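Local coordinates for protein glycosyl hydrolase BlGH5_18 (Bifidobacterium longum subsp. infantis, PDB 7LQX) that probably hydrolyses beta-mannosidic linkages in the core of N-glycans, acting as a family GH5 glycoside hydrolase in N-glycan breakdown, at residues E291-T296 against G344-E349; R23-V28 against N305-T310; A252-L257 against A298-C303. All coordinates share one frame; numbering follows the deposited sequence.

Interaction 1: residues E291-T296 against G344-E349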
loop_
_atom_site.group_PDB
_atom_site.type_symbol
_atom_site.label_atom_id
_atom_site.label_comp_id
_atom_site.label_asym_id
_atom_site.label_seq_id
_atom_site.Cartn_x
_atom_site.Cartn_y
_atom_site.Cartn_z
ATOM N N GLU A 291 20.484 -12.845 29.081
ATOM C CA GLU A 291 20.278 -14.146 29.712
ATOM C C GLU A 291 19.161 -14.919 29.028
ATOM O O GLU A 291 19.255 -16.141 28.864
ATOM C CB GLU A 291 19.952 -13.964 31.195
ATOM C CG GLU A 291 21.137 -13.540 32.046
ATOM C CD GLU A 291 20.719 -12.886 33.352
ATOM O OE1 GLU A 291 19.790 -13.404 34.009
ATOM O OE2 GLU A 291 21.313 -11.847 33.714
ATOM N N PHE A 292 18.090 -14.232 28.639
ATOM C CA PHE A 292 17.031 -14.880 27.883
ATOM C C PHE A 292 17.570 -15.476 26.589
ATOM O O PHE A 292 17.200 -16.593 26.207
ATOM C CB PHE A 292 15.934 -13.864 27.573
ATOM C CG PHE A 292 14.889 -14.391 26.652
ATOM C CD1 PHE A 292 13.829 -15.131 27.150
ATOM C CD2 PHE A 292 14.975 -14.183 25.292
ATOM C CE1 PHE A 292 12.863 -15.627 26.304
ATOM C CE2 PHE A 292 14.025 -14.689 24.448
ATOM C CZ PHE A 292 12.967 -15.418 24.956
ATOM N N CYS A 293 18.438 -14.737 25.899
ATOM C CA CYS A 293 19.029 -15.213 24.654
ATOM C C CYS A 293 19.849 -16.473 24.891
ATOM O O CYS A 293 19.652 -17.492 24.217
ATOM C CB CYS A 293 19.886 -14.087 24.071
ATOM S SG CYS A 293 20.893 -14.514 22.638
ATOM N N ARG A 294 20.755 -16.431 25.867
ATOM C CA ARG A 294 21.596 -17.587 26.134
ATOM C C ARG A 294 20.761 -18.796 26.539
ATOM O O ARG A 294 20.971 -19.906 26.037
ATOM C CB ARG A 294 22.611 -17.266 27.225
ATOM C CG ARG A 294 23.612 -16.190 26.860
ATOM C CD ARG A 294 24.725 -16.104 27.909
ATOM N NE ARG A 294 25.637 -14.988 27.669
ATOM C CZ ARG A 294 25.504 -13.777 28.203
ATOM N NH1 ARG A 294 24.501 -13.516 29.032
ATOM N NH2 ARG A 294 26.381 -12.827 27.913
ATOM N N ASP A 295 19.824 -18.610 27.473
ATOM C CA ASP A 295 19.049 -19.742 27.971
ATOM C C ASP A 295 18.133 -20.307 26.894
ATOM O O ASP A 295 17.975 -21.527 26.779
ATOM C CB ASP A 295 18.213 -19.301 29.175
ATOM C CG ASP A 295 19.034 -19.133 30.437
ATOM O OD1 ASP A 295 20.200 -19.584 30.484
ATOM O OD2 ASP A 295 18.494 -18.551 31.398
ATOM N N THR A 296 17.512 -19.433 26.103
ATOM C CA THR A 296 16.644 -19.903 25.028
ATOM C C THR A 296 17.415 -20.754 24.032
ATOM O O THR A 296 16.925 -21.798 23.591
ATOM C CB THR A 296 15.985 -18.719 24.325
ATOM O OG1 THR A 296 15.045 -18.112 25.216
ATOM C CG2 THR A 296 15.251 -19.152 23.069
ATOM N N GLY A 344 23.701 -8.634 21.687
ATOM C CA GLY A 344 24.540 -8.996 20.554
ATOM C C GLY A 344 25.775 -9.770 20.976
ATOM O O GLY A 344 26.152 -10.766 20.346
ATOM N N ARG A 345 26.408 -9.338 22.066
ATOM C CA ARG A 345 27.538 -10.088 22.601
ATOM C C ARG A 345 27.109 -11.483 23.044
ATOM O O ARG A 345 27.828 -12.465 22.817
ATOM C CB ARG A 345 28.168 -9.309 23.761
ATOM C CG ARG A 345 28.663 -7.914 23.400
ATOM C CD ARG A 345 29.165 -7.129 24.638
ATOM N NE ARG A 345 29.509 -5.741 24.344
ATOM C CZ ARG A 345 30.613 -5.364 23.708
ATOM N NH1 ARG A 345 30.846 -4.082 23.482
ATOM N NH2 ARG A 345 31.483 -6.273 23.289
ATOM N N ALA A 346 25.926 -11.598 23.654
ATOM C CA ALA A 346 25.447 -12.908 24.083
ATOM C C ALA A 346 25.197 -13.822 22.890
ATOM O O ALA A 346 25.556 -15.005 22.925
ATOM C CB ALA A 346 24.173 -12.760 24.914
ATOM N N PHE A 347 24.576 -13.301 21.832
ATOM C CA PHE A 347 24.303 -14.131 20.663
ATOM C C PHE A 347 25.594 -14.568 19.992
ATOM O O PHE A 347 25.714 -15.725 19.573
ATOM C CB PHE A 347 23.397 -13.384 19.691
ATOM C CG PHE A 347 22.810 -14.251 18.607
ATOM C CD1 PHE A 347 22.074 -15.384 18.925
ATOM C CD2 PHE A 347 22.966 -13.920 17.275
ATOM C CE1 PHE A 347 21.515 -16.176 17.933
ATOM C CE2 PHE A 347 22.405 -14.711 16.284
ATOM C CZ PHE A 347 21.683 -15.835 16.617
ATOM N N ALA A 348 26.585 -13.672 19.919
ATOM C CA ALA A 348 27.889 -14.047 19.389
ATOM C C ALA A 348 28.493 -15.186 20.198
ATOM O O ALA A 348 29.077 -16.120 19.634
ATOM C CB ALA A 348 28.823 -12.837 19.391
ATOM N N GLU A 349 28.368 -15.121 21.527
ATOM C CA GLU A 349 28.898 -16.180 22.378
ATOM C C GLU A 349 28.193 -17.498 22.104
ATOM O O GLU A 349 28.820 -18.561 22.084
ATOM C CB GLU A 349 28.734 -15.799 23.849
ATOM C CG GLU A 349 29.642 -14.670 24.305
ATOM C CD GLU A 349 29.128 -13.947 25.548
ATOM O OE1 GLU A 349 29.622 -12.834 25.837
ATOM O OE2 GLU A 349 28.230 -14.482 26.234
#
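Arg294 reaches across to Glu349 and holds one carboxylate oxygen side-on with two nitrogens. NE and NH2 of Arg294 each lie 3.0 Å from Glu349 OE2, both bonds bending to just under 150° at the hydrogen, and OE2 stays close to the guanidinium plane. The two flat groups are 18° apart, nearly coplanar. Ala346 CB sits under the middle of one guanidinium face, 3.7 Å from Arg294 CZ, so the salt bridge rests on an apolar floor. With an alanine in place of Arg294, Glu349 OE2 would probably lose both its N-H partners and the methyl of Ala346 the flat group lying over it. Deeper in, Cys293 SG swings away from its own backbone N (chi1 172°) to meet Phe347, 4.0 Å from CD1 of that residue and oblique to its ring, a sulfur-aromatic contact; SG also lies 4.4 Å from Ala346 CB. The axes of the two segments come to 8.8 Å of each other and run almost in the same direction. These are adjacent outer helices of the GH5 (beta/alpha)8 barrel, 289-300 and 342-354, with strand 306-312 between them in sequence; Cys293 touches Trp311 and Phe347 touches Val309 on that strand.

Interaction 2: residues R23-V28 against N305-T310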
loop_
_atom_site.group_PDB
_atom_site.type_symbol
_atom_site.label_atom_id
_atom_site.label_comp_id
_atom_site.label_asym_id
_atom_site.label_seq_id
_atom_site.Cartn_x
_atom_site.Cartn_y
_atom_site.Cartn_z
ATOM N N ARG A 23 27.278 -28.814 11.361
ATOM C CA ARG A 23 27.290 -27.518 12.027
ATOM C C ARG A 23 25.871 -26.997 12.180
ATOM O O ARG A 23 24.941 -27.467 11.518
ATOM C CB ARG A 23 28.155 -26.529 11.235
ATOM C CG ARG A 23 27.827 -26.462 9.735
ATOM C CD ARG A 23 28.172 -25.092 9.136
ATOM N NE ARG A 23 28.084 -24.088 10.179
ATOM C CZ ARG A 23 27.695 -22.835 10.026
ATOM N NH1 ARG A 23 27.355 -22.375 8.834
ATOM N NH2 ARG A 23 27.667 -22.062 11.090
HETATM N N MSE A 24 25.720 -26.020 13.079
HETATM C CA MSE A 24 24.441 -25.358 13.333
HETATM C C MSE A 24 24.604 -23.914 12.864
HETATM O O MSE A 24 25.573 -23.252 13.223
HETATM C CB MSE A 24 24.090 -25.341 14.817
HETATM C CG MSE A 24 22.800 -24.590 15.122
HETATM SE SE MSE A 24 22.360 -24.615 17.030
HETATM C CE MSE A 24 22.007 -26.502 17.231
ATOM N N ARG A 25 23.645 -23.420 12.097
ATOM C CA ARG A 25 23.772 -22.104 11.493
ATOM C C ARG A 25 23.350 -21.019 12.476
ATOM O O ARG A 25 22.392 -21.184 13.238
ATOM C CB ARG A 25 22.895 -22.034 10.241
ATOM C CG ARG A 25 23.015 -23.216 9.276
ATOM C CD ARG A 25 24.350 -23.261 8.546
ATOM N NE ARG A 25 24.697 -21.970 7.963
ATOM C CZ ARG A 25 24.389 -21.576 6.729
ATOM N NH1 ARG A 25 23.719 -22.372 5.900
ATOM N NH2 ARG A 25 24.767 -20.369 6.331
ATOM N N PHE A 26 24.078 -19.902 12.457
ATOM C CA PHE A 26 23.755 -18.732 13.273
ATOM C C PHE A 26 23.715 -17.497 12.384
ATOM O O PHE A 26 24.657 -17.244 11.627
ATOM C CB PHE A 26 24.740 -18.559 14.440
ATOM C CG PHE A 26 24.450 -19.482 15.583
ATOM C CD1 PHE A 26 24.899 -20.797 15.576
ATOM C CD2 PHE A 26 23.676 -19.050 16.644
ATOM C CE1 PHE A 26 24.601 -21.646 16.626
ATOM C CE2 PHE A 26 23.375 -19.892 17.690
ATOM C CZ PHE A 26 23.825 -21.195 17.678
ATOM N N GLY A 27 22.615 -16.757 12.451
ATOM C CA GLY A 27 22.469 -15.588 11.612
ATOM C C GLY A 27 21.467 -14.613 12.189
ATOM O O GLY A 27 21.023 -14.749 13.331
ATOM N N VAL A 28 21.121 -13.605 11.384
ATOM C CA VAL A 28 20.204 -12.558 11.814
ATOM C C VAL A 28 19.180 -12.261 10.731
ATOM O O VAL A 28 19.448 -12.373 9.530
ATOM C CB VAL A 28 20.914 -11.246 12.229
ATOM C CG1 VAL A 28 21.791 -11.472 13.439
ATOM C CG2 VAL A 28 21.719 -10.677 11.077
ATOM N N ASN A 305 17.105 -31.962 15.841
ATOM C CA ASN A 305 16.848 -31.522 14.477
ATOM C C ASN A 305 17.075 -30.027 14.286
ATOM O O ASN A 305 16.807 -29.511 13.200
ATOM C CB ASN A 305 15.417 -31.866 14.067
ATOM C CG ASN A 305 15.189 -33.355 13.952
ATOM O OD1 ASN A 305 15.309 -34.087 14.928
ATOM N ND2 ASN A 305 14.849 -33.808 12.757
ATOM N N LEU A 306 17.552 -29.318 15.303
ATOM C CA LEU A 306 17.744 -27.879 15.162
ATOM C C LEU A 306 18.872 -27.596 14.172
ATOM O O LEU A 306 20.029 -27.944 14.411
ATOM C CB LEU A 306 18.043 -27.239 16.513
ATOM C CG LEU A 306 18.113 -25.704 16.455
ATOM C CD1 LEU A 306 16.790 -25.083 16.025
ATOM C CD2 LEU A 306 18.556 -25.125 17.791
ATOM N N TRP A 307 18.533 -26.911 13.084
ATOM C CA TRP A 307 19.454 -26.639 11.990
ATOM C C TRP A 307 20.121 -25.285 12.124
ATOM O O TRP A 307 21.256 -25.110 11.668
ATOM C CB TRP A 307 18.648 -26.687 10.686
ATOM C CG TRP A 307 19.336 -26.238 9.441
ATOM C CD1 TRP A 307 20.006 -27.020 8.551
ATOM C CD2 TRP A 307 19.357 -24.912 8.902
ATOM N NE1 TRP A 307 20.474 -26.260 7.508
ATOM C CE2 TRP A 307 20.088 -24.963 7.700
ATOM C CE3 TRP A 307 18.843 -23.688 9.325
ATOM C CZ2 TRP A 307 20.314 -23.838 6.918
ATOM C CZ3 TRP A 307 19.071 -22.575 8.545
ATOM C CH2 TRP A 307 19.796 -22.655 7.359
ATOM N N GLY A 308 19.440 -24.322 12.714
ATOM C CA GLY A 308 19.985 -22.980 12.799
ATOM C C GLY A 308 19.097 -22.082 13.625
ATOM O O GLY A 308 17.923 -22.380 13.856
ATOM N N VAL A 309 19.687 -20.969 14.070
ATOM C CA VAL A 309 19.016 -19.952 14.869
ATOM C C VAL A 309 19.282 -18.613 14.203
ATOM O O VAL A 309 20.438 -18.267 13.943
ATOM C CB VAL A 309 19.542 -19.923 16.318
ATOM C CG1 VAL A 309 18.844 -18.811 17.103
ATOM C CG2 VAL A 309 19.371 -21.282 16.980
ATOM N N THR A 310 18.219 -17.863 13.940
ATOM C CA THR A 310 18.307 -16.564 13.275
ATOM C C THR A 310 17.612 -15.538 14.151
ATOM O O THR A 310 16.388 -15.557 14.293
ATOM C CB THR A 310 17.703 -16.656 11.876
ATOM O OG1 THR A 310 18.304 -17.774 11.198
ATOM C CG2 THR A 310 17.932 -15.389 11.085
HETATM O O HOH W 1 22.642 -27.180 10.373
HETATM O O HOH W 2 22.874 -28.087 13.338
#
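Closure of the (beta/alpha)8 barrel happens here: the first strand, 25-29, pairs in parallel with the last, 306-312, bringing the two ends of the barrel's strand order together. Three backbone bonds alternate between them, from Arg25 N to Trp307 O (3.0 Å), from Val309 N to Arg25 O (2.8 Å) and from Gly27 N to Val309 O (3.0 Å). Gly308 has no side chain to collide with Arg25 CB, and its CA comes within 4.1 Å of Arg25 CA. In the conformer described, Arg25 folds at chi2 and chi3 so that its CG covers the six-membered ring of Trp307, 3.7 Å from the centroid, as a CH-pi contact. The charged end goes on to salt bridges with Asp61 and Asp100. On the outer side, Phe26 CE2 packs against Val309 CB beneath helix 342-354, while the selenomethionine Met24 bends its CE onto Leu306 CD2 (3.8 Å). At the start of the pairing, one water joins Arg23 O to Trp307 O and a second joins Arg23 O to Leu306 O. Toward the C-terminal end of the pair, Thr310 turns OG1 into the barrel, toward His62 and Trp273, and lays CG2 3.4 Å from Val28 C.

Interaction 3: residues A252-L257 against A298-C303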
loop_
_atom_site.group_PDB
_atom_site.type_symbol
_atom_site.label_atom_id
_atom_site.label_comp_id
_atom_site.label_asym_id
_atom_site.label_seq_id
_atom_site.Cartn_x
_atom_site.Cartn_y
_atom_site.Cartn_z
ATOM N N ALA A 252 12.017 -21.963 27.512
ATOM C CA ALA A 252 11.830 -23.227 26.816
ATOM C C ALA A 252 10.939 -23.107 25.588
ATOM O O ALA A 252 10.786 -24.089 24.868
ATOM C CB ALA A 252 11.221 -24.269 27.758
ATOM N N HIS A 253 10.374 -21.935 25.310
ATOM C CA HIS A 253 9.340 -21.858 24.284
ATOM C C HIS A 253 9.865 -22.248 22.907
ATOM O O HIS A 253 9.160 -22.911 22.134
ATOM C CB HIS A 253 8.708 -20.464 24.246
ATOM C CG HIS A 253 7.537 -20.371 23.320
ATOM N ND1 HIS A 253 7.660 -19.998 21.998
ATOM C CD2 HIS A 253 6.226 -20.650 23.511
ATOM C CE1 HIS A 253 6.475 -20.044 21.419
ATOM N NE2 HIS A 253 5.586 -20.434 22.313
ATOM N N ALA A 254 11.081 -21.818 22.557
ATOM C CA ALA A 254 11.598 -22.122 21.225
ATOM C C ALA A 254 11.854 -23.616 21.073
ATOM O O ALA A 254 11.512 -24.210 20.045
ATOM C CB ALA A 254 12.873 -21.324 20.942
ATOM N N LEU A 255 12.455 -24.238 22.092
ATOM C CA LEU A 255 12.619 -25.686 22.090
ATOM C C LEU A 255 11.279 -26.388 21.946
ATOM O O LEU A 255 11.151 -27.369 21.199
ATOM C CB LEU A 255 13.290 -26.121 23.394
ATOM C CG LEU A 255 13.376 -27.631 23.623
ATOM C CD1 LEU A 255 14.150 -28.321 22.512
ATOM C CD2 LEU A 255 14.007 -27.937 24.978
ATOM N N TYR A 256 10.271 -25.910 22.677
ATOM C CA TYR A 256 8.956 -26.532 22.616
ATOM C C TYR A 256 8.402 -26.518 21.201
ATOM O O TYR A 256 7.919 -27.540 20.709
ATOM C CB TYR A 256 7.994 -25.823 23.567
ATOM C CG TYR A 256 6.564 -26.285 23.388
ATOM C CD1 TYR A 256 6.178 -27.566 23.764
ATOM C CD2 TYR A 256 5.617 -25.460 22.815
ATOM C CE1 TYR A 256 4.889 -27.996 23.598
ATOM C CE2 TYR A 256 4.312 -25.881 22.647
ATOM C CZ TYR A 256 3.958 -27.160 23.038
ATOM O OH TYR A 256 2.664 -27.602 22.883
ATOM N N LEU A 257 8.444 -25.367 20.528
ATOM C CA LEU A 257 7.922 -25.318 19.169
ATOM C C LEU A 257 8.707 -26.241 18.248
ATOM O O LEU A 257 8.135 -26.874 17.352
ATOM C CB LEU A 257 7.937 -23.889 18.635
ATOM C CG LEU A 257 6.756 -23.033 19.083
ATOM C CD1 LEU A 257 6.769 -21.667 18.398
ATOM C CD2 LEU A 257 5.414 -23.732 18.840
ATOM N N ALA A 298 20.427 -22.325 24.527
ATOM C CA ALA A 298 20.898 -23.557 25.150
ATOM C C ALA A 298 19.786 -24.594 25.226
ATOM O O ALA A 298 20.030 -25.795 25.057
ATOM C CB ALA A 298 21.448 -23.263 26.541
ATOM N N LYS A 299 18.555 -24.157 25.486
ATOM C CA LYS A 299 17.436 -25.093 25.485
ATOM C C LYS A 299 17.105 -25.549 24.069
ATOM O O LYS A 299 16.936 -26.747 23.820
ATOM C CB LYS A 299 16.218 -24.481 26.178
ATOM C CG LYS A 299 16.363 -24.412 27.707
ATOM C CD LYS A 299 15.083 -23.966 28.402
ATOM C CE LYS A 299 15.232 -23.906 29.896
ATOM N NZ LYS A 299 13.891 -23.837 30.565
ATOM N N ALA A 300 17.006 -24.615 23.122
ATOM C CA ALA A 300 16.664 -24.997 21.756
ATOM C C ALA A 300 17.645 -26.025 21.198
ATOM O O ALA A 300 17.246 -26.931 20.455
ATOM C CB ALA A 300 16.602 -23.760 20.856
ATOM N N ALA A 301 18.924 -25.905 21.541
ATOM C CA ALA A 301 19.936 -26.833 21.053
ATOM C C ALA A 301 19.734 -28.244 21.581
ATOM O O ALA A 301 20.424 -29.164 21.123
ATOM C CB ALA A 301 21.331 -26.322 21.412
ATOM N N GLN A 302 18.817 -28.446 22.527
ATOM C CA GLN A 302 18.485 -29.800 22.952
ATOM C C GLN A 302 17.690 -30.547 21.896
ATOM O O GLN A 302 17.542 -31.769 21.999
ATOM C CB GLN A 302 17.712 -29.765 24.266
ATOM C CG GLN A 302 18.558 -29.269 25.419
ATOM C CD GLN A 302 17.753 -28.970 26.660
ATOM O OE1 GLN A 302 16.596 -29.370 26.781
ATOM N NE2 GLN A 302 18.365 -28.258 27.599
ATOM N N CYS A 303 17.195 -29.851 20.886
ATOM C CA CYS A 303 16.462 -30.500 19.813
ATOM C C CYS A 303 17.432 -31.080 18.796
ATOM O O CYS A 303 18.201 -30.329 18.186
ATOM C CB CYS A 303 15.566 -29.496 19.114
ATOM S SG CYS A 303 14.637 -30.224 17.742
#
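Leu255 of helix 248-264 points straight at the end of helix 289-300, where two neighbouring outer helices of the (beta/alpha)8 barrel come together and the second gives way to a type I turn running from Ala300 to Cys303. With CG thrown out opposite the backbone N (chi1 173°), the leucine sets both its methyls against one carbonyl oxygen, Lys299 O, which lies 3.5 Å from CD1 and 3.4 Å from CD2 of Leu255. From there the branches part: CD1 goes on to Cys303 CB, 3.9 Å away on the far limb of the turn, and CD2 to Gln302. The side chains of Leu255 and Gln302 cross at about a right angle; in the conformer described, the amide oxygen of Gln302 lies against CD2. Behind the leucine the backbones come very near each other, with Leu255 CA 4.1 Å from Ala300 CA. Beside it, Ala254 CB and Ala300 CB meet at 4.5 Å.

Lys299 takes another direction. Fully extended beyond CG, it lies along the N-terminal part of helix 248-264, bringing CD within 3.7 Å of Ala252 CA. Its amine then bonds to Gly248 O and to His397 NE2 of helix 388-399, so an aliphatic stem packs on the first helix while the polar head ties in a helix from beyond the barrel. No hydrogen bond crosses between 252-257 and 298-303 themselves. The carbonyl that Leu255 leans on is already engaged within its own segment: Lys299 O accepts from Gln302 N at 2.8 Å.

In the fold
Interaction 1 lies on the same side of the chain's centre as interactions 2 and 3, and the three centres are 12 to 14 Å apart. Interaction 2 pairs the first and last barrel strands, interaction 3 is nested in the chain between them, and the segments of interaction 1 interleave with those of both. Interactions 1 and 3 share helix 289-300, which packs on helix 248-264 on one flank and helix 342-354 on the other. Direct contacts join them: Phe347 CZ meets Phe26 CD2 at 3.8 Å, Thr296 CG2 Ala254 CB at 3.9 Å, and Leu306 CD2 Ala300 O at 3.5 Å. Three consecutive outer helices thus pack side by side next to the barrel's closing seam.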